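Local atomic coordinates of MOR (Lactococcus phage TP901-1, PDB entry 6TRI), a protein that probably acts as a small helix-turn-helix regulator in the genetic switch of the temperate lactococcal phage TP901-1, working through association with another protein. Residues Q21-R33 and W45-L57. Sequence-based numbering, arbitrary orientation.
Sequences QYNFAIAMGLSER and WKDDEILKAVHVL
M28 illustrates how one flexible side chain can key two helices together: as a knob it enters the hole formed by E49, K52, A53 and V56 on helix 47-57. Bends at chi2 (-77°) and chi3 (-60°) curl its chain, bringing SD over the backbone of A53, 3.6 Å from A53 N, while CE reaches the E49 carbonyl and the edge of the W45 indole, 4.2 Å from W45 CZ3.

The other apolar contacts flank this knob. In F24, CG lies anti to the backbone N and carries the ring in between V56, A53 and W45; its edge meets V56 CG1, A53 CB and W45, the last with F24 CE2 4.2 Å from W45 CH2. L57 crosses F24 at about a right angle, its CD1 3.9 Å from F24 CE1. Nearer the solvent, A27 CB packs on V56 CG1 at 3.8 Å.

One polar link joins the segments. K52 NZ donates to A27 O at 2.9 Å, in the carbonyl plane, where helix 21-28 is ending; K52 CD and CE pass beside M28 O. A Schellman motif with G29 as C-prime closes that helix and turns the chain toward L30, whose CD2 methyl lies beside the buried E49 carboxylate, which K38 of helix 32-39 salt-bridges.

The axes of 21-28 and 47-57 run at 113° to each other. Helix order and family suggest a helix-turn-helix fold, with 21-28 and 32-39 as the helical pair. Helix 8-17 touches F24 and L57, helix 64-68 meets A53, and I50, L51 and V54 of helix 47-57 contact the partner protein chain.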
ATOM      1  N   GLN B  21     -15.900 -11.821  -8.958  1.00 44.82           N
ATOM      2  CA  GLN B  21     -15.331 -11.340  -7.709  1.00 45.11           C
ATOM      3  C   GLN B  21     -15.211 -12.488  -6.711  1.00 52.78           C
ATOM      4  O   GLN B  21     -14.274 -12.543  -5.913  1.00 58.69           O
ATOM      5  CB  GLN B  21     -16.196 -10.212  -7.143  1.00 48.69           C
ATOM      6  CG  GLN B  21     -15.888  -9.820  -5.715  1.00 49.58           C
ATOM      7  CD  GLN B  21     -16.846  -8.771  -5.194  1.00 60.05           C
ATOM      8  OE1 GLN B  21     -17.554  -8.994  -4.212  1.00 74.27           O
ATOM      9  NE2 GLN B  21     -16.874  -7.617  -5.850  1.00 52.37           N
ATOM     10  N   TYR B  22     -16.168 -13.409  -6.769  1.00 58.69           N
ATOM     11  CA  TYR B  22     -16.162 -14.584  -5.907  1.00 62.23           C
ATOM     12  C   TYR B  22     -14.933 -15.448  -6.168  1.00 53.21           C
ATOM     13  O   TYR B  22     -14.249 -15.860  -5.230  1.00 52.52           O
ATOM     14  CB  TYR B  22     -17.437 -15.404  -6.109  1.00 62.52           C
ATOM     15  CG  TYR B  22     -17.447 -16.711  -5.349  1.00 71.06           C
ATOM     16  CD1 TYR B  22     -17.702 -16.741  -3.985  1.00 63.93           C
ATOM     17  CD2 TYR B  22     -17.202 -17.916  -5.997  1.00 76.50           C
ATOM     18  CE1 TYR B  22     -17.712 -17.933  -3.286  1.00 66.20           C
ATOM     19  CE2 TYR B  22     -17.210 -19.113  -5.305  1.00 79.39           C
ATOM     20  CZ  TYR B  22     -17.466 -19.116  -3.950  1.00 71.88           C
ATOM     21  OH  TYR B  22     -17.476 -20.305  -3.256  1.00 72.26           O
ATOM     22  N   ASN B  23     -14.666 -15.723  -7.441  1.00 45.12           N
ATOM     23  CA  ASN B  23     -13.477 -16.472  -7.834  1.00 40.90           C
ATOM     24  C   ASN B  23     -12.210 -15.807  -7.324  1.00 43.94           C
ATOM     25  O   ASN B  23     -11.295 -16.474  -6.845  1.00 42.85           O
ATOM     26  CB  ASN B  23     -13.402 -16.617  -9.352  1.00 40.37           C
ATOM     27  CG  ASN B  23     -14.400 -17.616  -9.894  1.00 53.51           C
ATOM     28  OD1 ASN B  23     -14.832 -18.526  -9.188  1.00 54.59           O
ATOM     29  ND2 ASN B  23     -14.767 -17.459 -11.162  1.00 54.46           N
ATOM     30  N   PHE B  24     -12.169 -14.484  -7.431  1.00 41.74           N
ATOM     31  CA  PHE B  24     -11.034 -13.714  -6.949  1.00 39.09           C
ATOM     32  C   PHE B  24     -10.887 -13.860  -5.439  1.00 49.17           C
ATOM     33  O   PHE B  24      -9.777 -14.021  -4.929  1.00 54.50           O
ATOM     34  CB  PHE B  24     -11.187 -12.243  -7.332  1.00 38.39           C
ATOM     35  CG  PHE B  24     -10.058 -11.375  -6.860  1.00 47.29           C
ATOM     36  CD1 PHE B  24      -8.754 -11.648  -7.238  1.00 39.61           C
ATOM     37  CD2 PHE B  24     -10.299 -10.283  -6.046  1.00 48.92           C
ATOM     38  CE1 PHE B  24      -7.711 -10.852  -6.806  1.00 41.27           C
ATOM     39  CE2 PHE B  24      -9.259  -9.479  -5.613  1.00 39.10           C
ATOM     40  CZ  PHE B  24      -7.964  -9.766  -5.994  1.00 39.75           C
ATOM     41  N   ALA B  25     -12.013 -13.813  -4.734  1.00 47.79           N
ATOM     42  CA  ALA B  25     -12.033 -13.968  -3.282  1.00 39.81           C
ATOM     43  C   ALA B  25     -11.397 -15.285  -2.855  1.00 43.30           C
ATOM     44  O   ALA B  25     -10.522 -15.311  -1.989  1.00 46.10           O
ATOM     45  CB  ALA B  25     -13.456 -13.881  -2.763  1.00 48.61           C
ATOM     46  N   ILE B  26     -11.846 -16.375  -3.470  1.00 42.23           N
ATOM     47  CA  ILE B  26     -11.306 -17.702  -3.201  1.00 50.25           C
ATOM     48  C   ILE B  26      -9.801 -17.758  -3.462  1.00 52.24           C
ATOM     49  O   ILE B  26      -9.049 -18.351  -2.688  1.00 68.13           O
ATOM     50  CB  ILE B  26     -12.009 -18.777  -4.055  1.00 55.63           C
ATOM     51  CG1 ILE B  26     -13.524 -18.718  -3.846  1.00 63.94           C
ATOM     52  CG2 ILE B  26     -11.469 -20.163  -3.730  1.00 54.99           C
ATOM     53  CD1 ILE B  26     -13.953 -18.910  -2.409  1.00 69.35           C
ATOM     54  N   ALA B  27      -9.368 -17.129  -4.551  1.00 46.81           N
ATOM     55  CA  ALA B  27      -7.955 -17.103  -4.919  1.00 53.95           C
ATOM     56  C   ALA B  27      -7.129 -16.298  -3.915  1.00 54.57           C
ATOM     57  O   ALA B  27      -5.945 -16.567  -3.712  1.00 50.60           O
ATOM     58  CB  ALA B  27      -7.786 -16.535  -6.327  1.00 35.74           C
ATOM     59  N   MET B  28      -7.765 -15.314  -3.288  1.00 52.26           N
ATOM     60  CA  MET B  28      -7.101 -14.465  -2.305  1.00 47.30           C
ATOM     61  C   MET B  28      -7.138 -15.073  -0.907  1.00 51.19           C
ATOM     62  O   MET B  28      -6.412 -14.639  -0.013  1.00 52.13           O
ATOM     63  CB  MET B  28      -7.750 -13.082  -2.283  1.00 42.08           C
ATOM     64  CG  MET B  28      -7.517 -12.274  -3.541  1.00 36.82           C
ATOM     65  SD  MET B  28      -5.861 -11.580  -3.555  1.00 57.31           S
ATOM     66  CE  MET B  28      -5.934 -10.587  -2.068  1.00 76.78           C
ATOM     67  N   GLY B  29      -7.987 -16.080  -0.725  1.00 47.91           N
ATOM     68  CA  GLY B  29      -8.173 -16.695   0.577  1.00 55.47           C
ATOM     69  C   GLY B  29      -9.037 -15.845   1.490  1.00 61.07           C
ATOM     70  O   GLY B  29      -8.938 -15.930   2.716  1.00 55.94           O
ATOM     71  N   LEU B  30      -9.888 -15.022   0.881  1.00 56.77           N
ATOM     72  CA  LEU B  30     -10.759 -14.105   1.611  1.00 50.51           C
ATOM     73  C   LEU B  30     -12.229 -14.423   1.358  1.00 49.38           C
ATOM     74  O   LEU B  30     -12.564 -15.118   0.399  1.00 46.99           O
ATOM     75  CB  LEU B  30     -10.470 -12.653   1.211  1.00 49.32           C
ATOM     76  CG  LEU B  30      -9.349 -11.863   1.898  1.00 55.83           C
ATOM     77  CD1 LEU B  30      -8.016 -12.591   1.874  1.00 64.23           C
ATOM     78  CD2 LEU B  30      -9.211 -10.491   1.252  1.00 48.68           C
ATOM     79  N   SER B  31     -13.105 -13.917   2.220  1.00 51.99           N
ATOM     80  CA  SER B  31     -14.538 -14.005   1.974  1.00 49.09           C
ATOM     81  C   SER B  31     -14.903 -12.985   0.904  1.00 50.29           C
ATOM     82  O   SER B  31     -14.193 -11.995   0.719  1.00 55.11           O
ATOM     83  CB  SER B  31     -15.342 -13.760   3.253  1.00 48.99           C
ATOM     84  OG  SER B  31     -15.144 -12.446   3.743  1.00 58.27           O
ATOM     85  N   GLU B  32     -16.002 -13.225   0.197  1.00 38.38           N
ATOM     86  CA  GLU B  32     -16.396 -12.332  -0.882  1.00 37.96           C
ATOM     87  C   GLU B  32     -16.860 -10.989  -0.331  1.00 45.20           C
ATOM     88  O   GLU B  32     -16.617  -9.945  -0.941  1.00 47.61           O
ATOM     89  CB  GLU B  32     -17.494 -12.957  -1.740  1.00 43.88           C
ATOM     90  CG  GLU B  32     -17.784 -12.159  -3.001  1.00 51.73           C
ATOM     91  CD  GLU B  32     -18.902 -12.750  -3.825  1.00 67.58           C
ATOM     92  OE1 GLU B  32     -19.198 -12.195  -4.904  1.00 72.41           O
ATOM     93  OE2 GLU B  32     -19.485 -13.768  -3.397  1.00 80.73           O
ATOM     94  N   ARG B  33     -17.518 -11.016   0.826  1.00 40.35           N
ATOM     95  CA  ARG B  33     -17.952  -9.784   1.479  1.00 46.56           C
ATOM     96  C   ARG B  33     -16.753  -8.918   1.846  1.00 47.14           C
ATOM     97  O   ARG B  33     -16.809  -7.692   1.768  1.00 60.60           O
ATOM     98  CB  ARG B  33     -18.777 -10.086   2.729  1.00 46.01           C
ATOM     99  CG  ARG B  33     -19.240  -8.838   3.461  1.00 51.67           C
ATOM    100  CD  ARG B  33     -19.699  -9.162   4.866  1.00 61.31           C
ATOM    101  NE  ARG B  33     -20.867 -10.034   4.877  1.00 70.50           N
ATOM    102  CZ  ARG B  33     -21.246 -10.749   5.931  1.00 74.34           C
ATOM    103  NH1 ARG B  33     -20.538 -10.702   7.052  1.00 77.74           N
ATOM    104  NH2 ARG B  33     -22.324 -11.518   5.861  1.00 66.18           N
ATOM    105  N   TRP B  45      -7.167  -1.761   2.066  1.00 47.46           N
ATOM    106  CA  TRP B  45      -6.437  -2.988   1.756  1.00 47.07           C
ATOM    107  C   TRP B  45      -5.293  -3.226   2.737  1.00 49.81           C
ATOM    108  O   TRP B  45      -4.542  -2.306   3.062  1.00 52.27           O
ATOM    109  CB  TRP B  45      -5.881  -2.941   0.329  1.00 43.14           C
ATOM    110  CG  TRP B  45      -6.909  -3.126  -0.742  1.00 47.97           C
ATOM    111  CD1 TRP B  45      -7.787  -2.192  -1.210  1.00 47.79           C
ATOM    112  CD2 TRP B  45      -7.154  -4.319  -1.494  1.00 44.03           C
ATOM    113  NE1 TRP B  45      -8.570  -2.732  -2.200  1.00 47.29           N
ATOM    114  CE2 TRP B  45      -8.202  -4.036  -2.394  1.00 45.53           C
ATOM    115  CE3 TRP B  45      -6.593  -5.600  -1.492  1.00 46.18           C
ATOM    116  CZ2 TRP B  45      -8.699  -4.988  -3.282  1.00 48.93           C
ATOM    117  CZ3 TRP B  45      -7.088  -6.542  -2.374  1.00 59.49           C
ATOM    118  CH2 TRP B  45      -8.131  -6.232  -3.256  1.00 59.55           C
ATOM    119  N   LYS B  46      -5.159  -4.462   3.204  1.00 45.48           N
ATOM    120  CA  LYS B  46      -4.040  -4.828   4.059  1.00 44.13           C
ATOM    121  C   LYS B  46      -2.774  -4.975   3.224  1.00 48.30           C
ATOM    122  O   LYS B  46      -2.839  -5.124   2.002  1.00 55.58           O
ATOM    123  CB  LYS B  46      -4.330  -6.124   4.820  1.00 56.50           C
ATOM    124  CG  LYS B  46      -5.513  -6.037   5.769  1.00 58.71           C
ATOM    125  CD  LYS B  46      -5.749  -7.360   6.482  1.00 56.60           C
ATOM    126  CE  LYS B  46      -4.585  -7.726   7.384  1.00 54.41           C
ATOM    127  NZ  LYS B  46      -4.836  -9.005   8.100  1.00 68.07           N
ATOM    128  N   ASP B  47      -1.628  -4.923   3.894  1.00 60.67           N
ATOM    129  CA  ASP B  47      -0.332  -5.062   3.243  1.00 69.52           C
ATOM    130  C   ASP B  47      -0.229  -6.386   2.489  1.00 63.69           C
ATOM    131  O   ASP B  47       0.113  -6.412   1.306  1.00 65.45           O
ATOM    132  CB  ASP B  47       0.789  -4.948   4.282  1.00 90.48           C
ATOM    133  CG  ASP B  47       2.171  -5.062   3.671  1.00103.14           C
ATOM    134  OD1 ASP B  47       2.696  -4.037   3.187  1.00111.80           O
ATOM    135  OD2 ASP B  47       2.740  -6.175   3.685  1.00105.22           O
ATOM    136  N   ASP B  48      -0.548  -7.477   3.175  1.00 57.75           N
ATOM    137  CA  ASP B  48      -0.428  -8.816   2.608  1.00 60.16           C
ATOM    138  C   ASP B  48      -1.432  -9.084   1.487  1.00 56.41           C
ATOM    139  O   ASP B  48      -1.166  -9.881   0.587  1.00 57.62           O
ATOM    140  CB  ASP B  48      -0.594  -9.869   3.708  1.00 84.05           C
ATOM    141  CG  ASP B  48      -1.928  -9.759   4.425  1.00 94.09           C
ATOM    142  OD1 ASP B  48      -1.980  -9.111   5.492  1.00 98.16           O
ATOM    143  OD2 ASP B  48      -2.924 -10.321   3.918  1.00 89.91           O
ATOM    144  N   GLU B  49      -2.585  -8.427   1.543  1.00 55.81           N
ATOM    145  CA  GLU B  49      -3.621  -8.629   0.534  1.00 50.41           C
ATOM    146  C   GLU B  49      -3.195  -8.069  -0.816  1.00 52.62           C
ATOM    147  O   GLU B  49      -3.451  -8.675  -1.855  1.00 59.65           O
ATOM    148  CB  GLU B  49      -4.938  -7.993   0.979  1.00 48.09           C
ATOM    149  CG  GLU B  49      -5.569  -8.672   2.184  1.00 71.58           C
ATOM    150  CD  GLU B  49      -6.653  -7.831   2.826  1.00 86.78           C
ATOM    151  OE1 GLU B  49      -6.747  -6.629   2.496  1.00 85.89           O
ATOM    152  OE2 GLU B  49      -7.411  -8.371   3.662  1.00 93.47           O
ATOM    153  N   ILE B  50      -2.539  -6.914  -0.800  1.00 49.44           N
ATOM    154  CA  ILE B  50      -2.063  -6.304  -2.035  1.00 48.08           C
ATOM    155  C   ILE B  50      -0.989  -7.175  -2.681  1.00 48.20           C
ATOM    156  O   ILE B  50      -1.009  -7.406  -3.889  1.00 48.33           O
ATOM    157  CB  ILE B  50      -1.510  -4.885  -1.791  1.00 49.59           C
ATOM    158  CG1 ILE B  50      -2.626  -3.963  -1.289  1.00 52.00           C
ATOM    159  CG2 ILE B  50      -0.887  -4.327  -3.062  1.00 39.37           C
ATOM    160  CD1 ILE B  50      -2.196  -2.523  -1.104  1.00 50.27           C
ATOM    161  N   LEU B  51      -0.063  -7.675  -1.869  1.00 45.65           N
ATOM    162  CA  LEU B  51       0.995  -8.543  -2.369  1.00 40.89           C
ATOM    163  C   LEU B  51       0.428  -9.825  -2.971  1.00 53.36           C
ATOM    164  O   LEU B  51       0.933 -10.319  -3.977  1.00 60.87           O
ATOM    165  CB  LEU B  51       1.989  -8.885  -1.257  1.00 39.71           C
ATOM    166  CG  LEU B  51       3.188  -7.951  -1.079  1.00 52.29           C
ATOM    167  CD1 LEU B  51       2.747  -6.546  -0.694  1.00 59.95           C
ATOM    168  CD2 LEU B  51       4.157  -8.514  -0.053  1.00 51.00           C
ATOM    169  N   LYS B  52      -0.623 -10.360  -2.358  1.00 55.32           N
ATOM    170  CA  LYS B  52      -1.229 -11.591  -2.852  1.00 57.05           C
ATOM    171  C   LYS B  52      -1.992 -11.322  -4.145  1.00 50.86           C
ATOM    172  O   LYS B  52      -1.991 -12.146  -5.058  1.00 62.31           O
ATOM    173  CB  LYS B  52      -2.154 -12.206  -1.801  1.00 63.04           C
ATOM    174  CG  LYS B  52      -2.342 -13.709  -1.960  1.00 73.45           C
ATOM    175  CD  LYS B  52      -3.145 -14.300  -0.810  1.00 79.12           C
ATOM    176  CE  LYS B  52      -3.276 -15.814  -0.940  1.00 75.44           C
ATOM    177  NZ  LYS B  52      -3.383 -16.262  -2.359  1.00 65.59           N
ATOM    178  N   ALA B  53      -2.635 -10.162  -4.214  1.00 40.81           N
ATOM    179  CA  ALA B  53      -3.333  -9.742  -5.421  1.00 48.93           C
ATOM    180  C   ALA B  53      -2.370  -9.642  -6.602  1.00 47.89           C
ATOM    181  O   ALA B  53      -2.721  -9.984  -7.731  1.00 48.68           O
ATOM    182  CB  ALA B  53      -4.034  -8.414  -5.190  1.00 46.01           C
ATOM    183  N   VAL B  54      -1.154  -9.177  -6.331  1.00 43.30           N
ATOM    184  CA  VAL B  54      -0.116  -9.077  -7.351  1.00 36.91           C
ATOM    185  C   VAL B  54       0.274 -10.460  -7.852  1.00 39.86           C
ATOM    186  O   VAL B  54       0.466 -10.668  -9.050  1.00 59.26           O
ATOM    187  CB  VAL B  54       1.135  -8.349  -6.814  1.00 46.52           C
ATOM    188  CG1 VAL B  54       2.270  -8.396  -7.832  1.00 54.79           C
ATOM    189  CG2 VAL B  54       0.794  -6.916  -6.459  1.00 45.73           C
ATOM    190  N   HIS B  55       0.381 -11.406  -6.925  1.00 43.52           N
ATOM    191  CA  HIS B  55       0.686 -12.793  -7.259  1.00 47.62           C
ATOM    192  C   HIS B  55      -0.447 -13.445  -8.048  1.00 54.77           C
ATOM    193  O   HIS B  55      -0.214 -14.093  -9.070  1.00 60.61           O
ATOM    194  CB  HIS B  55       0.960 -13.593  -5.986  1.00 39.93           C
ATOM    195  CG  HIS B  55       1.144 -15.061  -6.220  1.00 48.25           C
ATOM    196  ND1 HIS B  55       2.151 -15.567  -7.012  1.00 56.15           N
ATOM    197  CD2 HIS B  55       0.453 -16.131  -5.760  1.00 55.97           C
ATOM    198  CE1 HIS B  55       2.071 -16.887  -7.032  1.00 62.20           C
ATOM    199  NE2 HIS B  55       1.049 -17.252  -6.280  1.00 63.94           N
ATOM    200  N   VAL B  56      -1.672 -13.265  -7.564  1.00 49.23           N
ATOM    201  CA  VAL B  56      -2.849 -13.895  -8.154  1.00 53.60           C
ATOM    202  C   VAL B  56      -3.175 -13.344  -9.542  1.00 48.99           C
ATOM    203  O   VAL B  56      -3.448 -14.102 -10.474  1.00 45.73           O
ATOM    204  CB  VAL B  56      -4.082 -13.726  -7.239  1.00 56.41           C
ATOM    205  CG1 VAL B  56      -5.353 -14.149  -7.958  1.00 60.87           C
ATOM    206  CG2 VAL B  56      -3.900 -14.520  -5.954  1.00 39.18           C
ATOM    207  N   LEU B  57      -3.138 -12.022  -9.678  1.00 45.10           N
ATOM    208  CA  LEU B  57      -3.489 -11.376 -10.941  1.00 48.43           C
ATOM    209  C   LEU B  57      -2.287 -11.225 -11.870  1.00 52.56           C
ATOM    210  O   LEU B  57      -2.428 -10.771 -13.009  1.00 55.98           O
ATOM    211  CB  LEU B  57      -4.121 -10.013 -10.668  1.00 34.49           C
ATOM    212  CG  LEU B  57      -5.418 -10.086  -9.862  1.00 42.11           C
ATOM    213  CD1 LEU B  57      -5.860  -8.701  -9.431  1.00 44.11           C
ATOM    214  CD2 LEU B  57      -6.507 -10.775 -10.675  1.00 35.89           C
TER